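Local coordinates for protein lantibiotic dehydratase (Microbispora corallina, PDB 5EHK) that probably dehydrates serine and threonine residues of the precursor peptide during biosynthesis of the lantibiotic NAI-107, in a tRNA-dependent manner, at residues R408-E411 against A412-R416; L651-E654 against L655-G659; G436-A439 against G440-W443. All blocks are in the same frame, centred on the assembly; numbering follows the deposited sequence.

Overall arrangement
All three contacts are local and lie in the N-terminal lantibiotic dehydratase family region. Along the chain they come in the order interaction 1, interaction 3, interaction 2. Interaction 1 is on helix 407-417. Interaction 3 is in the loop between strand 423-424 and helix 460-471. Interaction 2 is at the end of helix 647-656. Their centres are 14 to 15 Å apart. The loop touches both helices: Tyr409 OH is 2.6 Å from Gly436 O, and Tyr441 OH is 2.6 Å from Glu654 OE1, both probable hydrogen bonds. The segments of interactions 1 and 2 come to about 5 Å between nearest atoms without touching, and both pack on strand 620-624. The loop thus links helices 407-417 and 647-656, which are far apart in sequence.

Interaction 1: residues R408-E411 against A412-R416; sequences RYHE and AFLER
His410 and Leu414 meet one turn apart on helix 407-417. The imidazole slants across the leucine, with NE2 of His410 3.5 Å from CD1 of Leu414 and CE1 slightly farther from the same methyl. With CG anti to the backbone N (chi1 171°), the His410 ring lies along the helix beside Leu414. Its NE2 also donates a hydrogen bond to Asn616 O, just past strand 611-615, which should limit rotation of the ring. The backbone joins the pair again: Leu414 N donates to His410 O at 2.9 Å, almost straight at 176°. Leu414 CG lies 3.6 Å from that oxygen. This i to i+4 pattern is that of a regular alpha helix. Ala412 and Glu411 continue the same bonding. Ala412 N donates to Arg408 O at 2.9 Å. The methyl Ala412 CB rests over the preceding turn, 3.4 Å from Tyr409 O. Phe413 N in turn reaches Tyr409 O at 2.8 Å. Glu411 takes part mainly through its carbonyl. Its O accepts from Glu415 N at 3.0 Å, with a more bent N-H...O angle of 148°, and CB of Glu415 lies 3.5 Å from the same oxygen. The Glu411 side chain extends from the exposed side of the helix. On the buried side, Tyr409, His410 and Phe413 all pack against Leu620 of strand 620-624.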
ATOM      1  N   ARG A 408      -4.388 -11.359  -5.844  1.00 17.64           N
ATOM      2  CA  ARG A 408      -3.498 -11.621  -4.720  1.00 18.15           C
ATOM      3  C   ARG A 408      -3.781 -12.994  -4.088  1.00 16.16           C
ATOM      4  O   ARG A 408      -2.869 -13.665  -3.622  1.00 19.36           O
ATOM      5  CB  ARG A 408      -3.567 -10.499  -3.678  1.00 16.25           C
ATOM      6  CG  ARG A 408      -3.074  -9.126  -4.181  1.00 20.37           C
ATOM      7  CD  ARG A 408      -3.414  -8.021  -3.161  1.00 27.13           C
ATOM      8  NE  ARG A 408      -2.698  -8.297  -1.913  1.00 39.07           N
ATOM      9  CZ  ARG A 408      -1.411  -8.017  -1.715  1.00 31.16           C
ATOM     10  NH1 ARG A 408      -0.718  -7.387  -2.659  1.00 29.24           N
ATOM     11  NH2 ARG A 408      -0.827  -8.345  -0.574  1.00 20.98           N
ATOM     12  N   TYR A 409      -5.045 -13.405  -4.068  1.00 14.01           N
ATOM     13  CA  TYR A 409      -5.432 -14.719  -3.552  1.00 13.74           C
ATOM     14  C   TYR A 409      -4.767 -15.855  -4.342  1.00 13.75           C
ATOM     15  O   TYR A 409      -4.222 -16.799  -3.780  1.00 10.10           O
ATOM     16  CB  TYR A 409      -6.936 -14.847  -3.658  1.00 13.73           C
ATOM     17  CG  TYR A 409      -7.575 -15.832  -2.714  1.00 10.34           C
ATOM     18  CD1 TYR A 409      -7.631 -15.578  -1.363  1.00 12.74           C
ATOM     19  CD2 TYR A 409      -8.166 -16.983  -3.188  1.00  7.39           C
ATOM     20  CE1 TYR A 409      -8.241 -16.456  -0.500  1.00 14.68           C
ATOM     21  CE2 TYR A 409      -8.790 -17.852  -2.349  1.00  9.73           C
ATOM     22  CZ  TYR A 409      -8.822 -17.598  -0.995  1.00 15.40           C
ATOM     23  OH  TYR A 409      -9.429 -18.488  -0.127  1.00 17.44           O
ATOM     24  N   HIS A 410      -4.811 -15.735  -5.659  1.00 12.41           N
ATOM     25  CA  HIS A 410      -4.148 -16.676  -6.536  1.00 11.69           C
ATOM     26  C   HIS A 410      -2.648 -16.781  -6.235  1.00 13.42           C
ATOM     27  O   HIS A 410      -2.093 -17.885  -6.180  1.00 12.41           O
ATOM     28  CB  HIS A 410      -4.386 -16.252  -7.981  1.00 13.95           C
ATOM     29  CG  HIS A 410      -3.585 -17.025  -8.975  1.00 13.35           C
ATOM     30  ND1 HIS A 410      -2.811 -16.413  -9.938  1.00 10.51           N
ATOM     31  CD2 HIS A 410      -3.432 -18.359  -9.152  1.00 11.63           C
ATOM     32  CE1 HIS A 410      -2.208 -17.341 -10.660  1.00 14.33           C
ATOM     33  NE2 HIS A 410      -2.560 -18.530 -10.200  1.00 11.50           N
ATOM     34  N   GLU A 411      -1.997 -15.642  -6.001  1.00 16.52           N
ATOM     35  CA  GLU A 411      -0.574 -15.649  -5.668  1.00 13.68           C
ATOM     36  C   GLU A 411      -0.380 -16.346  -4.333  1.00 12.37           C
ATOM     37  O   GLU A 411       0.540 -17.132  -4.164  1.00 11.81           O
ATOM     38  CB  GLU A 411      -0.000 -14.239  -5.566  1.00 15.02           C
ATOM     39  CG  GLU A 411       0.195 -13.485  -6.869  1.00 22.03           C
ATOM     40  CD  GLU A 411       0.644 -12.032  -6.623  1.00 41.14           C
ATOM     41  OE1 GLU A 411       1.714 -11.849  -5.988  1.00 44.92           O
ATOM     42  OE2 GLU A 411      -0.092 -11.081  -7.015  1.00 36.44           O
ATOM     43  N   ALA A 412      -1.236 -16.013  -3.376  1.00 11.11           N
ATOM     44  CA  ALA A 412      -1.150 -16.591  -2.051  1.00 10.32           C
ATOM     45  C   ALA A 412      -1.259 -18.113  -2.169  1.00 15.07           C
ATOM     46  O   ALA A 412      -0.441 -18.858  -1.600  1.00 11.98           O
ATOM     47  CB  ALA A 412      -2.246 -16.021  -1.170  1.00  8.50           C
ATOM     48  N   PHE A 413      -2.254 -18.551  -2.954  1.00 12.53           N
ATOM     49  CA  PHE A 413      -2.544 -19.956  -3.189  1.00 10.25           C
ATOM     50  C   PHE A 413      -1.293 -20.663  -3.750  1.00 11.25           C
ATOM     51  O   PHE A 413      -0.848 -21.691  -3.224  1.00  8.12           O
ATOM     52  CB  PHE A 413      -3.744 -20.092  -4.134  1.00  8.34           C
ATOM     53  CG  PHE A 413      -4.310 -21.477  -4.207  1.00  7.15           C
ATOM     54  CD1 PHE A 413      -5.492 -21.785  -3.573  1.00  8.07           C
ATOM     55  CD2 PHE A 413      -3.650 -22.484  -4.907  1.00  8.59           C
ATOM     56  CE1 PHE A 413      -6.022 -23.088  -3.650  1.00 11.88           C
ATOM     57  CE2 PHE A 413      -4.158 -23.780  -4.981  1.00  8.04           C
ATOM     58  CZ  PHE A 413      -5.336 -24.088  -4.348  1.00  9.71           C
ATOM     59  N   LEU A 414      -0.743 -20.109  -4.825  1.00 11.86           N
ATOM     60  CA  LEU A 414       0.510 -20.625  -5.397  1.00 15.93           C
ATOM     61  C   LEU A 414       1.611 -20.769  -4.350  1.00 12.69           C
ATOM     62  O   LEU A 414       2.347 -21.743  -4.350  1.00 17.04           O
ATOM     63  CB  LEU A 414       1.010 -19.709  -6.516  1.00  9.92           C
ATOM     64  CG  LEU A 414       0.293 -19.956  -7.832  1.00 13.01           C
ATOM     65  CD1 LEU A 414       0.716 -18.969  -8.907  1.00 10.96           C
ATOM     66  CD2 LEU A 414       0.524 -21.427  -8.257  1.00 12.98           C
ATOM     67  N   GLU A 415       1.715 -19.789  -3.467  1.00 11.04           N
ATOM     68  CA  GLU A 415       2.756 -19.756  -2.462  1.00 13.86           C
ATOM     69  C   GLU A 415       2.585 -20.885  -1.436  1.00 14.38           C
ATOM     70  O   GLU A 415       3.550 -21.554  -1.061  1.00 12.34           O
ATOM     71  CB  GLU A 415       2.768 -18.366  -1.788  1.00 19.67           C
ATOM     72  CG  GLU A 415       3.665 -18.208  -0.570  1.00 26.23           C
ATOM     73  CD  GLU A 415       5.085 -17.785  -0.948  1.00 52.98           C
ATOM     74  OE1 GLU A 415       5.526 -18.121  -2.079  1.00 47.25           O
ATOM     75  OE2 GLU A 415       5.759 -17.125  -0.113  1.00 61.25           O
ATOM     76  N   ARG A 416       1.346 -21.118  -1.004  1.00 14.25           N
ATOM     77  CA  ARG A 416       1.096 -22.125   0.026  1.00 11.11           C
ATOM     78  C   ARG A 416       0.935 -23.553  -0.488  1.00 13.44           C
ATOM     79  O   ARG A 416       1.329 -24.503   0.177  1.00 20.00           O
ATOM     80  CB  ARG A 416      -0.123 -21.757   0.848  1.00  7.82           C
ATOM     81  CG  ARG A 416      -0.613 -22.883   1.699  1.00  7.09           C
ATOM     82  CD  ARG A 416      -1.511 -22.358   2.790  1.00  9.13           C
ATOM     83  NE  ARG A 416      -1.882 -23.407   3.735  1.00 11.09           N
ATOM     84  CZ  ARG A 416      -2.586 -23.170   4.832  1.00 15.17           C
ATOM     85  NH1 ARG A 416      -2.987 -21.922   5.071  1.00 12.57           N
ATOM     86  NH2 ARG A 416      -2.916 -24.162   5.660  1.00 10.17           N
TER

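Interaction 2: residues L651-E654 against L655-G659; sequences LLFE and LGLEG
The N-H of Gly656 is shared by two carbonyl oxygens, Leu652 O and Phe653 O, each 3.2 Å from Gly656 N. The bond to Leu652 O is the better one, at 154°; that to Phe653 O is weak, at 124°. One residue earlier, Leu655 N donates to Leu651 O at 2.9 Å. The two leucine side chains also meet there. Leu655 CD1 comes to 3.6 Å from Leu651 CG, and the side chains pass at a slant. Leu655 goes on to touch Leu620 and Leu622 of strand 620-624. Phe653 and Leu657 form a second apolar pair. A chi1 of 162° sets the Phe653 ring on the carbonyl side, towards Leu657, and its CZ lies 3.8 Å from Leu657 CD1. The acids reach other residues: Glu654 OE2 forms a salt bridge with Arg650 and OE1 a hydrogen bond with Tyr441 OH; Glu658 OE2 forms a salt bridge with Arg407 and OE1 accepts from Leu620 N. Leu657 N turns to Glu654 O at 3.1 Å, approaching well above the carbonyl plane, and Glu658 N binds Leu655 O. By Glu658 the backbone is extended. This change from i+4 to i+3 bonding is characteristic of the C-terminal end of an alpha helix.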
ATOM      1  N   LEU A 651     -17.149 -16.984  -4.080  1.00  6.59           N
ATOM      2  CA  LEU A 651     -15.918 -17.549  -4.611  1.00  7.33           C
ATOM      3  C   LEU A 651     -16.247 -18.323  -5.892  1.00  7.99           C
ATOM      4  O   LEU A 651     -15.503 -18.241  -6.883  1.00  6.30           O
ATOM      5  CB  LEU A 651     -15.183 -18.432  -3.573  1.00  5.24           C
ATOM      6  CG  LEU A 651     -13.824 -19.011  -4.007  1.00  4.52           C
ATOM      7  CD1 LEU A 651     -12.859 -17.923  -4.364  1.00  5.45           C
ATOM      8  CD2 LEU A 651     -13.169 -19.896  -2.972  1.00  5.86           C
ATOM      9  N   LEU A 652     -17.376 -19.040  -5.876  1.00  4.78           N
ATOM     10  CA  LEU A 652     -17.802 -19.796  -7.039  1.00  5.21           C
ATOM     11  C   LEU A 652     -18.028 -18.845  -8.195  1.00  6.75           C
ATOM     12  O   LEU A 652     -17.583 -19.081  -9.328  1.00  7.32           O
ATOM     13  CB  LEU A 652     -19.055 -20.604  -6.751  1.00  7.24           C
ATOM     14  CG  LEU A 652     -18.882 -21.781  -5.787  1.00 11.00           C
ATOM     15  CD1 LEU A 652     -20.242 -22.280  -5.313  1.00  6.33           C
ATOM     16  CD2 LEU A 652     -18.014 -22.923  -6.407  1.00  7.76           C
ATOM     17  N   PHE A 653     -18.722 -17.755  -7.911  1.00  6.21           N
ATOM     18  CA  PHE A 653     -18.961 -16.778  -8.945  1.00  6.79           C
ATOM     19  C   PHE A 653     -17.651 -16.272  -9.540  1.00  7.06           C
ATOM     20  O   PHE A 653     -17.469 -16.312 -10.742  1.00 10.25           O
ATOM     21  CB  PHE A 653     -19.792 -15.623  -8.418  1.00  6.59           C
ATOM     22  CG  PHE A 653     -19.720 -14.410  -9.270  1.00  7.53           C
ATOM     23  CD1 PHE A 653     -20.334 -14.399 -10.518  1.00  7.27           C
ATOM     24  CD2 PHE A 653     -19.048 -13.275  -8.831  1.00  6.76           C
ATOM     25  CE1 PHE A 653     -20.278 -13.266 -11.321  1.00  9.12           C
ATOM     26  CE2 PHE A 653     -18.977 -12.140  -9.621  1.00  8.17           C
ATOM     27  CZ  PHE A 653     -19.605 -12.129 -10.872  1.00 10.47           C
ATOM     28  N   GLU A 654     -16.711 -15.855  -8.708  1.00  6.53           N
ATOM     29  CA  GLU A 654     -15.501 -15.227  -9.250  1.00  8.20           C
ATOM     30  C   GLU A 654     -14.598 -16.237  -9.950  1.00  5.34           C
ATOM     31  O   GLU A 654     -13.970 -15.909 -10.929  1.00  7.58           O
ATOM     32  CB  GLU A 654     -14.746 -14.406  -8.176  1.00  6.42           C
ATOM     33  CG  GLU A 654     -15.626 -13.282  -7.571  1.00  7.72           C
ATOM     34  CD  GLU A 654     -14.862 -12.290  -6.684  1.00 14.45           C
ATOM     35  OE1 GLU A 654     -13.829 -12.694  -6.095  1.00 14.60           O
ATOM     36  OE2 GLU A 654     -15.299 -11.110  -6.569  1.00 14.23           O
ATOM     37  N   LEU A 655     -14.584 -17.480  -9.485  1.00  6.61           N
ATOM     38  CA  LEU A 655     -13.767 -18.517 -10.109  1.00  8.43           C
ATOM     39  C   LEU A 655     -14.229 -18.791 -11.551  1.00 10.16           C
ATOM     40  O   LEU A 655     -13.416 -19.019 -12.461  1.00  8.00           O
ATOM     41  CB  LEU A 655     -13.820 -19.804  -9.263  1.00  7.99           C
ATOM     42  CG  LEU A 655     -12.968 -19.772  -7.986  1.00  5.62           C
ATOM     43  CD1 LEU A 655     -13.312 -20.898  -7.053  1.00  5.26           C
ATOM     44  CD2 LEU A 655     -11.494 -19.809  -8.327  1.00  5.16           C
ATOM     45  N   GLY A 656     -15.541 -18.719 -11.758  1.00  9.52           N
ATOM     46  CA  GLY A 656     -16.097 -18.926 -13.069  1.00  9.84           C
ATOM     47  C   GLY A 656     -15.515 -17.953 -14.068  1.00 13.23           C
ATOM     48  O   GLY A 656     -15.384 -18.298 -15.246  1.00 14.34           O
ATOM     49  N   LEU A 657     -15.143 -16.755 -13.616  1.00 10.30           N
ATOM     50  CA  LEU A 657     -14.600 -15.757 -14.541  1.00 11.82           C
ATOM     51  C   LEU A 657     -13.070 -15.798 -14.663  1.00 12.58           C
ATOM     52  O   LEU A 657     -12.478 -15.009 -15.408  1.00 11.74           O
ATOM     53  CB  LEU A 657     -15.095 -14.357 -14.187  1.00  9.02           C
ATOM     54  CG  LEU A 657     -16.613 -14.206 -14.208  1.00 12.81           C
ATOM     55  CD1 LEU A 657     -17.030 -12.875 -13.602  1.00 11.43           C
ATOM     56  CD2 LEU A 657     -17.201 -14.367 -15.652  1.00 10.38           C
ATOM     57  N   GLU A 658     -12.443 -16.741 -13.964  1.00 10.30           N
ATOM     58  CA  GLU A 658     -11.000 -16.923 -14.076  1.00 13.73           C
ATOM     59  C   GLU A 658     -10.627 -17.270 -15.526  1.00 16.93           C
ATOM     60  O   GLU A 658     -11.418 -17.874 -16.261  1.00 18.30           O
ATOM     61  CB  GLU A 658     -10.489 -17.998 -13.095  1.00  9.85           C
ATOM     62  CG  GLU A 658     -10.335 -17.536 -11.628  1.00 10.12           C
ATOM     63  CD  GLU A 658      -9.176 -16.554 -11.411  1.00 13.77           C
ATOM     64  OE1 GLU A 658      -7.995 -16.985 -11.543  1.00 12.58           O
ATOM     65  OE2 GLU A 658      -9.447 -15.366 -11.084  1.00 11.40           O
ATOM     66  N   GLY A 659      -9.445 -16.839 -15.941  1.00 11.61           N
ATOM     67  CA  GLY A 659      -8.946 -17.142 -17.261  1.00 12.88           C
ATOM     68  C   GLY A 659      -9.611 -16.337 -18.353  1.00 17.92           C
ATOM     69  O   GLY A 659      -9.278 -16.488 -19.521  1.00 22.60           O
TER

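Interaction 3: residues G436-A439 against G440-W443; sequences GPPA and GYKW
The backbone from Pro438 to Tyr441 folds into a type II beta turn, closed by a hydrogen bond from Tyr441 N to Pro438 O at 3.1 Å and 165°. Ala439 and Gly440 fill the two central positions. Gly440 has a positive phi, and a CB there would be jammed against the carbonyl oxygen of Ala439. This is the usual reason for glycine at the third position of such a turn. The turn lies in the long loop between strand 423-424 and helix 460-471. Its two ends are also joined by a proline-aromatic contact. The Tyr441 side chain folds back from the end of the turn over its start, with CG anti to the carbonyl carbon (chi1 -84°). This lays the ring against the Pro438 pyrrolidine. Pro438 CD sits over the centre of one ring face, 3.4 Å from the centroid of the Tyr441 ring and only 6° off the normal, a well-centred CH-pi contact. Pro437 extends the apolar surface, its CB 3.9 Å from Tyr441 CB. Around the turn, Leu406 touches both Pro438 and Tyr441, while Arg650 makes a cation-pi contact with the tyrosine ring. Ser446 OG makes a hydrogen bond with Pro437 O and a weak one with Pro438 O. Tyr441 OH is hydrogen-bonded to Glu654 OE1 of helix 647-656. Towards this phenol end of the ring, Pro438 CG comes to 3.5 Å from Tyr441 CE2.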
ATOM      1  N   GLY A 436      -8.333 -18.644   4.107  1.00 13.76           N
ATOM      2  CA  GLY A 436      -9.424 -17.787   4.521  1.00 13.49           C
ATOM      3  C   GLY A 436      -9.997 -17.120   3.284  1.00 16.36           C
ATOM      4  O   GLY A 436      -9.522 -17.350   2.170  1.00 17.21           O
ATOM      5  N   PRO A 437     -11.033 -16.294   3.459  1.00 14.78           N
ATOM      6  CA  PRO A 437     -11.632 -15.576   2.335  1.00 13.24           C
ATOM      7  C   PRO A 437     -10.690 -14.498   1.821  1.00 12.88           C
ATOM      8  O   PRO A 437      -9.866 -14.004   2.579  1.00 16.81           O
ATOM      9  CB  PRO A 437     -12.861 -14.944   2.967  1.00 15.53           C
ATOM     10  CG  PRO A 437     -12.483 -14.749   4.363  1.00 14.61           C
ATOM     11  CD  PRO A 437     -11.643 -15.914   4.738  1.00 14.85           C
ATOM     12  N   PRO A 438     -10.795 -14.145   0.539  1.00 13.00           N
ATOM     13  CA  PRO A 438      -9.901 -13.135  -0.034  1.00 12.48           C
ATOM     14  C   PRO A 438     -10.245 -11.757   0.519  1.00 11.84           C
ATOM     15  O   PRO A 438     -11.386 -11.541   0.960  1.00  9.79           O
ATOM     16  CB  PRO A 438     -10.224 -13.190  -1.534  1.00  8.27           C
ATOM     17  CG  PRO A 438     -10.952 -14.444  -1.732  1.00  9.29           C
ATOM     18  CD  PRO A 438     -11.714 -14.677  -0.471  1.00 11.52           C
ATOM     19  N   ALA A 439      -9.281 -10.843   0.468  1.00  9.57           N
ATOM     20  CA  ALA A 439      -9.487  -9.497   0.965  1.00  8.86           C
ATOM     21  C   ALA A 439     -10.800  -8.938   0.440  1.00  8.16           C
ATOM     22  O   ALA A 439     -11.112  -9.026  -0.757  1.00  9.28           O
ATOM     23  CB  ALA A 439      -8.328  -8.618   0.567  1.00  8.50           C
ATOM     24  N   GLY A 440     -11.610  -8.435   1.353  1.00  6.49           N
ATOM     25  CA  GLY A 440     -12.787  -7.703   0.957  1.00  7.04           C
ATOM     26  C   GLY A 440     -14.057  -8.500   1.055  1.00  9.50           C
ATOM     27  O   GLY A 440     -15.132  -7.929   0.997  1.00 13.97           O
ATOM     28  N   TYR A 441     -13.960  -9.814   1.188  1.00  9.05           N
ATOM     29  CA  TYR A 441     -15.178 -10.604   1.265  1.00 10.99           C
ATOM     30  C   TYR A 441     -15.949 -10.253   2.540  1.00 14.73           C
ATOM     31  O   TYR A 441     -15.371 -10.140   3.615  1.00 19.22           O
ATOM     32  CB  TYR A 441     -14.877 -12.101   1.175  1.00 13.47           C
ATOM     33  CG  TYR A 441     -14.730 -12.653  -0.246  1.00 13.44           C
ATOM     34  CD1 TYR A 441     -15.373 -13.824  -0.619  1.00 11.19           C
ATOM     35  CD2 TYR A 441     -13.931 -12.016  -1.203  1.00 10.95           C
ATOM     36  CE1 TYR A 441     -15.244 -14.344  -1.889  1.00  8.27           C
ATOM     37  CE2 TYR A 441     -13.795 -12.539  -2.480  1.00  8.14           C
ATOM     38  CZ  TYR A 441     -14.467 -13.706  -2.807  1.00  8.05           C
ATOM     39  OH  TYR A 441     -14.353 -14.265  -4.045  1.00  7.00           O
ATOM     40  N   LYS A 442     -17.249 -10.036   2.409  1.00 14.63           N
ATOM     41  CA  LYS A 442     -18.036  -9.471   3.485  1.00 13.79           C
ATOM     42  C   LYS A 442     -18.679 -10.527   4.406  1.00 22.26           C
ATOM     43  O   LYS A 442     -19.055 -10.209   5.543  1.00 25.46           O
ATOM     44  CB  LYS A 442     -19.090  -8.493   2.914  1.00 13.63           C
ATOM     45  CG  LYS A 442     -18.486  -7.217   2.217  1.00 15.60           C
ATOM     46  CD  LYS A 442     -19.534  -6.331   1.475  1.00 13.12           C
ATOM     47  CE  LYS A 442     -19.853  -4.987   2.151  1.00 21.97           C
ATOM     48  NZ  LYS A 442     -18.851  -3.891   1.880  1.00 20.02           N
ATOM     49  N   TRP A 443     -18.785 -11.780   3.954  1.00 18.67           N
ATOM     50  CA  TRP A 443     -19.673 -12.738   4.648  1.00 23.65           C
ATOM     51  C   TRP A 443     -19.131 -14.153   4.848  1.00 20.72           C
ATOM     52  O   TRP A 443     -19.411 -15.043   4.045  1.00 16.83           O
ATOM     53  CB  TRP A 443     -21.045 -12.802   3.937  1.00 21.02           C
ATOM     54  CG  TRP A 443     -21.669 -11.433   3.805  1.00 29.73           C
ATOM     55  CD1 TRP A 443     -21.716 -10.637   2.671  1.00 29.79           C
ATOM     56  CD2 TRP A 443     -22.282 -10.665   4.851  1.00 29.69           C
ATOM     57  NE1 TRP A 443     -22.341  -9.437   2.963  1.00 27.27           N
ATOM     58  CE2 TRP A 443     -22.695  -9.434   4.289  1.00 32.06           C
ATOM     59  CE3 TRP A 443     -22.534 -10.903   6.204  1.00 31.03           C
ATOM     60  CZ2 TRP A 443     -23.339  -8.458   5.041  1.00 30.44           C
ATOM     61  CZ3 TRP A 443     -23.179  -9.935   6.939  1.00 29.42           C
ATOM     62  CH2 TRP A 443     -23.569  -8.728   6.359  1.00 32.45           C
TER